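Local coordinates for protein thiamine pyrophosphokinase (Saccharomyces cerevisiae, PDB 1IG0) that makes thiamine diphosphate, the active form of vitamin B1, by transferring a pyrophosphate group from ATP to thiamine, working as a homodimer, at residues V200-N212 with L218-K231. Numbering follows the deposited sequence.
Sequences VHSITQLYTLSEN and LCYMTPTDLIFLIK
Tyr220 and Leu206 both carry CG opposite their own carbonyl carbon (chi1 -66° for the tyrosine, much the same for the leucine), which sends the ring from the strand toward the helix and the leucine from the helix toward the strands until the two pass each other. Leu206 CG meets the ring at its edge, in plane, 3.8 Å from Tyr220 CE1. The phenol reaches further, and Tyr220 OH donates a very short hydrogen bond of 2.4 Å to Ser202 O, a buried helix carbonyl, while Ser202 CB and Gln205 CB crowd round the same phenol oxygen. The serine's own hydroxyl looks elsewhere, bonding to the backbone oxygen of Gly191. Replacing Tyr220 by a phenylalanine would probably leave the Ser202 carbonyl without this donor and the ring tip facing a polar atom it cannot satisfy.

Past the ring, Leu206 reaches both strands of the hairpin. Its CD2 lies 3.7 Å from Leu218 CG, and its CD1 touches Ile227 CG2 at 4.2 Å. Leu209 CD1 extends this apolar layer to Leu218 CD2. On the neighbouring strand, Leu229 presses CD1 against Leu206 O at 3.3 Å and spans to the Tyr207 ring. Toward the C-terminal end of the helix the contact turns polar: the chain of Lys231, bent at chi2 and chi3, brings NZ within 2.5 Å of Ser210 OG, to which it donates, and the same ammonium forms a salt bridge with Asp303.

The example illustrates how one helix face can serve two strands at once. Segment 200-212 runs nearly antiparallel to strand 218-221 (159°); the chain then turns back in a hairpin, so strand 225-230 lies only 34° from the helix direction. Helix 196-212 links parallel strands 184-189 and 216-221, a beta-alpha-beta crossover packed on a mixed sheet in an alpha-beta-alpha fold.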
loop_
_atom_site.group_PDB
_atom_site.type_symbol
_atom_site.label_atom_id
_atom_site.label_comp_id
_atom_site.label_asym_id
_atom_site.label_seq_id
_atom_site.Cartn_x
_atom_site.Cartn_y
_atom_site.Cartn_z
ATOM N N VAL B 200 2.388 -3.168 4.048
ATOM C CA VAL B 200 3.770 -2.778 4.298
ATOM C C VAL B 200 4.641 -3.998 4.583
ATOM O O VAL B 200 5.765 -4.088 4.088
ATOM C CB VAL B 200 3.881 -1.790 5.483
ATOM C CG1 VAL B 200 5.346 -1.477 5.767
ATOM C CG2 VAL B 200 3.126 -0.507 5.160
ATOM N N HIS B 201 4.134 -4.937 5.378
ATOM C CA HIS B 201 4.913 -6.132 5.672
ATOM C C HIS B 201 5.187 -6.881 4.376
ATOM O O HIS B 201 6.291 -7.379 4.160
ATOM C CB HIS B 201 4.184 -7.071 6.628
ATOM C CG HIS B 201 4.922 -8.353 6.863
ATOM N ND1 HIS B 201 6.119 -8.404 7.544
ATOM C CD2 HIS B 201 4.671 -9.617 6.446
ATOM C CE1 HIS B 201 6.575 -9.644 7.535
ATOM N NE2 HIS B 201 5.716 -10.399 6.876
ATOM N N SER B 202 4.176 -6.972 3.519
ATOM C CA SER B 202 4.340 -7.658 2.243
ATOM C C SER B 202 5.499 -7.037 1.475
ATOM O O SER B 202 6.259 -7.737 0.804
ATOM C CB SER B 202 3.057 -7.568 1.415
ATOM O OG SER B 202 2.045 -8.396 1.963
ATOM N N ILE B 203 5.641 -5.720 1.580
ATOM C CA ILE B 203 6.722 -5.033 0.888
ATOM C C ILE B 203 8.079 -5.368 1.501
ATOM O O ILE B 203 9.064 -5.517 0.781
ATOM C CB ILE B 203 6.521 -3.501 0.898
ATOM C CG1 ILE B 203 5.256 -3.138 0.113
ATOM C CG2 ILE B 203 7.736 -2.809 0.293
ATOM C CD1 ILE B 203 5.243 -3.656 -1.310
ATOM N N THR B 204 8.138 -5.490 2.824
ATOM C CA THR B 204 9.402 -5.822 3.478
ATOM C C THR B 204 9.931 -7.165 2.972
ATOM O O THR B 204 11.142 -7.352 2.838
ATOM C CB THR B 204 9.264 -5.906 5.019
ATOM O OG1 THR B 204 8.454 -7.033 5.380
ATOM C CG2 THR B 204 8.638 -4.636 5.562
ATOM N N GLN B 205 9.021 -8.096 2.697
ATOM C CA GLN B 205 9.400 -9.420 2.209
ATOM C C GLN B 205 10.227 -9.338 0.929
ATOM O O GLN B 205 11.166 -10.111 0.738
ATOM C CB GLN B 205 8.151 -10.270 1.955
ATOM C CG GLN B 205 7.425 -10.754 3.208
ATOM C CD GLN B 205 8.207 -11.805 3.983
ATOM O OE1 GLN B 205 9.033 -12.523 3.420
ATOM N NE2 GLN B 205 7.930 -11.916 5.280
ATOM N N LEU B 206 9.875 -8.409 0.046
ATOM C CA LEU B 206 10.614 -8.245 -1.202
ATOM C C LEU B 206 12.076 -7.920 -0.901
ATOM O O LEU B 206 12.987 -8.448 -1.541
ATOM C CB LEU B 206 9.995 -7.127 -2.048
ATOM C CG LEU B 206 8.636 -7.444 -2.681
ATOM C CD1 LEU B 206 8.028 -6.185 -3.273
ATOM C CD2 LEU B 206 8.809 -8.514 -3.749
ATOM N N TYR B 207 12.290 -7.053 0.085
ATOM C CA TYR B 207 13.639 -6.659 0.478
ATOM C C TYR B 207 14.367 -7.740 1.275
ATOM O O TYR B 207 15.509 -8.083 0.963
ATOM C CB TYR B 207 13.610 -5.373 1.311
ATOM C CG TYR B 207 13.268 -4.114 0.540
ATOM C CD1 TYR B 207 11.998 -3.547 0.620
ATOM C CD2 TYR B 207 14.227 -3.474 -0.250
ATOM C CE1 TYR B 207 11.687 -2.369 -0.062
ATOM C CE2 TYR B 207 13.927 -2.295 -0.938
ATOM C CZ TYR B 207 12.656 -1.747 -0.838
ATOM O OH TYR B 207 12.362 -0.575 -1.502
ATOM N N THR B 208 13.711 -8.280 2.300
ATOM C CA THR B 208 14.332 -9.301 3.144
ATOM C C THR B 208 14.661 -10.611 2.430
ATOM O O THR B 208 15.729 -11.184 2.649
ATOM C CB THR B 208 13.466 -9.613 4.387
ATOM O OG1 THR B 208 12.173 -10.073 3.976
ATOM C CG2 THR B 208 13.311 -8.370 5.246
ATOM N N LEU B 209 13.751 -11.097 1.593
ATOM C CA LEU B 209 14.006 -12.336 0.864
ATOM C C LEU B 209 15.179 -12.133 -0.087
ATOM O O LEU B 209 16.028 -13.007 -0.241
ATOM C CB LEU B 209 12.771 -12.763 0.068
ATOM C CG LEU B 209 11.572 -13.272 0.874
ATOM C CD1 LEU B 209 10.424 -13.603 -0.068
ATOM C CD2 LEU B 209 11.976 -14.505 1.677
ATOM N N SER B 210 15.215 -10.970 -0.725
ATOM C CA SER B 210 16.279 -10.640 -1.664
ATOM C C SER B 210 17.634 -10.646 -0.960
ATOM O O SER B 210 18.661 -10.982 -1.554
ATOM C CB SER B 210 16.020 -9.260 -2.270
ATOM O OG SER B 210 17.027 -8.922 -3.203
ATOM N N GLU B 211 17.625 -10.287 0.318
ATOM C CA GLU B 211 18.848 -10.230 1.106
ATOM C C GLU B 211 19.209 -11.500 1.876
ATOM O O GLU B 211 20.383 -11.861 1.959
ATOM C CB GLU B 211 18.770 -9.042 2.076
ATOM C CG GLU B 211 19.781 -9.066 3.217
ATOM C CD GLU B 211 19.907 -7.724 3.917
ATOM O OE1 GLU B 211 18.866 -7.074 4.167
ATOM O OE2 GLU B 211 21.050 -7.325 4.223
ATOM N N ASN B 212 18.210 -12.186 2.422
ATOM C CA ASN B 212 18.468 -13.379 3.222
ATOM C C ASN B 212 18.051 -14.724 2.627
ATOM O O ASN B 212 18.338 -15.772 3.203
ATOM C CB ASN B 212 17.817 -13.195 4.592
ATOM C CG ASN B 212 18.285 -11.929 5.285
ATOM O OD1 ASN B 212 17.505 -11.246 5.947
ATOM N ND2 ASN B 212 19.569 -11.615 5.140
ATOM N N LEU B 218 10.097 -13.356 -5.591
ATOM C CA LEU B 218 8.748 -12.970 -5.209
ATOM C C LEU B 218 8.103 -11.867 -6.037
ATOM O O LEU B 218 8.736 -10.870 -6.386
ATOM C CB LEU B 218 8.738 -12.560 -3.733
ATOM C CG LEU B 218 7.466 -11.920 -3.165
ATOM C CD1 LEU B 218 6.303 -12.900 -3.225
ATOM C CD2 LEU B 218 7.722 -11.487 -1.729
ATOM N N CYS B 219 6.824 -12.059 -6.338
ATOM C CA CYS B 219 6.055 -11.080 -7.092
ATOM C C CYS B 219 4.611 -11.116 -6.622
ATOM O O CYS B 219 4.031 -12.188 -6.458
ATOM C CB CYS B 219 6.101 -11.380 -8.592
ATOM S SG CYS B 219 5.186 -10.186 -9.614
ATOM N N TYR B 220 4.034 -9.941 -6.397
ATOM C CA TYR B 220 2.651 -9.862 -5.961
ATOM C C TYR B 220 1.758 -9.572 -7.146
ATOM O O TYR B 220 2.105 -8.773 -8.016
ATOM C CB TYR B 220 2.453 -8.749 -4.927
ATOM C CG TYR B 220 3.161 -8.984 -3.619
ATOM C CD1 TYR B 220 4.437 -8.472 -3.391
ATOM C CD2 TYR B 220 2.569 -9.750 -2.618
ATOM C CE1 TYR B 220 5.107 -8.720 -2.194
ATOM C CE2 TYR B 220 3.228 -10.003 -1.421
ATOM C CZ TYR B 220 4.496 -9.487 -1.215
ATOM O OH TYR B 220 5.152 -9.739 -0.034
ATOM N N MET B 221 0.616 -10.244 -7.185
ATOM C CA MET B 221 -0.359 -10.019 -8.235
ATOM C C MET B 221 -1.610 -9.535 -7.528
ATOM O O MET B 221 -2.170 -10.239 -6.687
ATOM C CB MET B 221 -0.668 -11.299 -9.004
ATOM C CG MET B 221 -1.759 -11.098 -10.045
ATOM S SD MET B 221 -2.131 -12.574 -11.002
ATOM C CE MET B 221 -0.896 -12.483 -12.260
ATOM N N THR B 222 -2.033 -8.323 -7.857
ATOM C CA THR B 222 -3.213 -7.742 -7.244
ATOM C C THR B 222 -4.217 -7.486 -8.356
ATOM O O THR B 222 -3.944 -7.773 -9.521
ATOM C CB THR B 222 -2.869 -6.411 -6.539
ATOM O OG1 THR B 222 -2.773 -5.360 -7.509
ATOM C CG2 THR B 222 -1.537 -6.529 -5.814
ATOM N N PRO B 223 -5.399 -6.950 -8.017
ATOM C CA PRO B 223 -6.392 -6.690 -9.063
ATOM C C PRO B 223 -5.927 -5.659 -10.086
ATOM O O PRO B 223 -6.510 -5.545 -11.166
ATOM C CB PRO B 223 -7.602 -6.193 -8.274
ATOM C CG PRO B 223 -7.448 -6.867 -6.946
ATOM C CD PRO B 223 -5.975 -6.721 -6.681
ATOM N N THR B 224 -4.871 -4.922 -9.753
ATOM C CA THR B 224 -4.369 -3.876 -10.641
ATOM C C THR B 224 -2.866 -3.865 -10.912
ATOM O O THR B 224 -2.416 -3.204 -11.851
ATOM C CB THR B 224 -4.729 -2.486 -10.091
ATOM O OG1 THR B 224 -4.152 -2.329 -8.788
ATOM C CG2 THR B 224 -6.236 -2.326 -9.993
ATOM N N ASP B 225 -2.086 -4.585 -10.114
ATOM C CA ASP B 225 -0.643 -4.559 -10.308
ATOM C C ASP B 225 0.122 -5.855 -10.123
ATOM O O ASP B 225 -0.372 -6.849 -9.585
ATOM C CB ASP B 225 -0.007 -3.549 -9.346
ATOM C CG ASP B 225 -0.576 -2.159 -9.484
ATOM O OD1 ASP B 225 -0.138 -1.431 -10.397
ATOM O OD2 ASP B 225 -1.461 -1.795 -8.679
ATOM N N LEU B 226 1.361 -5.793 -10.592
ATOM C CA LEU B 226 2.346 -6.844 -10.435
ATOM C C LEU B 226 3.358 -6.017 -9.652
ATOM O O LEU B 226 3.769 -4.944 -10.100
ATOM C CB LEU B 226 2.942 -7.276 -11.777
ATOM C CG LEU B 226 2.140 -8.263 -12.627
ATOM C CD1 LEU B 226 2.905 -8.563 -13.908
ATOM C CD2 LEU B 226 1.906 -9.543 -11.840
ATOM N N ILE B 227 3.729 -6.482 -8.468
ATOM C CA ILE B 227 4.666 -5.740 -7.642
ATOM C C ILE B 227 5.852 -6.631 -7.344
ATOM O O ILE B 227 5.692 -7.737 -6.827
ATOM C CB ILE B 227 3.991 -5.303 -6.325
ATOM C CG1 ILE B 227 2.697 -4.544 -6.641
ATOM C CG2 ILE B 227 4.936 -4.425 -5.513
ATOM C CD1 ILE B 227 1.828 -4.265 -5.425
ATOM N N PHE B 228 7.043 -6.150 -7.681
ATOM C CA PHE B 228 8.253 -6.927 -7.467
ATOM C C PHE B 228 9.476 -6.045 -7.261
ATOM O O PHE B 228 9.408 -4.827 -7.416
ATOM C CB PHE B 228 8.465 -7.865 -8.655
ATOM C CG PHE B 228 8.500 -7.161 -9.979
ATOM C CD1 PHE B 228 9.712 -6.854 -10.587
ATOM C CD2 PHE B 228 7.318 -6.789 -10.614
ATOM C CE1 PHE B 228 9.747 -6.186 -11.811
ATOM C CE2 PHE B 228 7.344 -6.121 -11.836
ATOM C CZ PHE B 228 8.560 -5.820 -12.435
ATOM N N LEU B 229 10.598 -6.667 -6.919
ATOM C CA LEU B 229 11.820 -5.918 -6.673
ATOM C C LEU B 229 12.749 -5.853 -7.874
ATOM O O LEU B 229 12.916 -6.830 -8.607
ATOM C CB LEU B 229 12.564 -6.514 -5.473
ATOM C CG LEU B 229 13.786 -5.745 -4.960
ATOM C CD1 LEU B 229 13.936 -5.964 -3.464
ATOM C CD2 LEU B 229 15.032 -6.191 -5.706
ATOM N N ILE B 230 13.341 -4.678 -8.063
ATOM C CA ILE B 230 14.284 -4.427 -9.141
ATOM C C ILE B 230 15.674 -4.293 -8.519
ATOM O O ILE B 230 15.919 -3.394 -7.715
ATOM C CB ILE B 230 13.930 -3.119 -9.890
ATOM C CG1 ILE B 230 12.667 -3.328 -10.730
ATOM C CG2 ILE B 230 15.102 -2.666 -10.750
ATOM C CD1 ILE B 230 12.810 -4.391 -11.800
ATOM N N LYS B 231 16.576 -5.200 -8.880
ATOM C CA LYS B 231 17.933 -5.165 -8.347
ATOM C C LYS B 231 18.687 -3.932 -8.838
ATOM O O LYS B 231 18.480 -3.452 -9.953
ATOM C CB LYS B 231 18.696 -6.431 -8.746
ATOM C CG LYS B 231 18.181 -7.723 -8.109
ATOM C CD LYS B 231 18.902 -8.075 -6.808
ATOM C CE LYS B 231 18.245 -7.483 -5.563
ATOM N NZ LYS B 231 19.007 -7.819 -4.313
#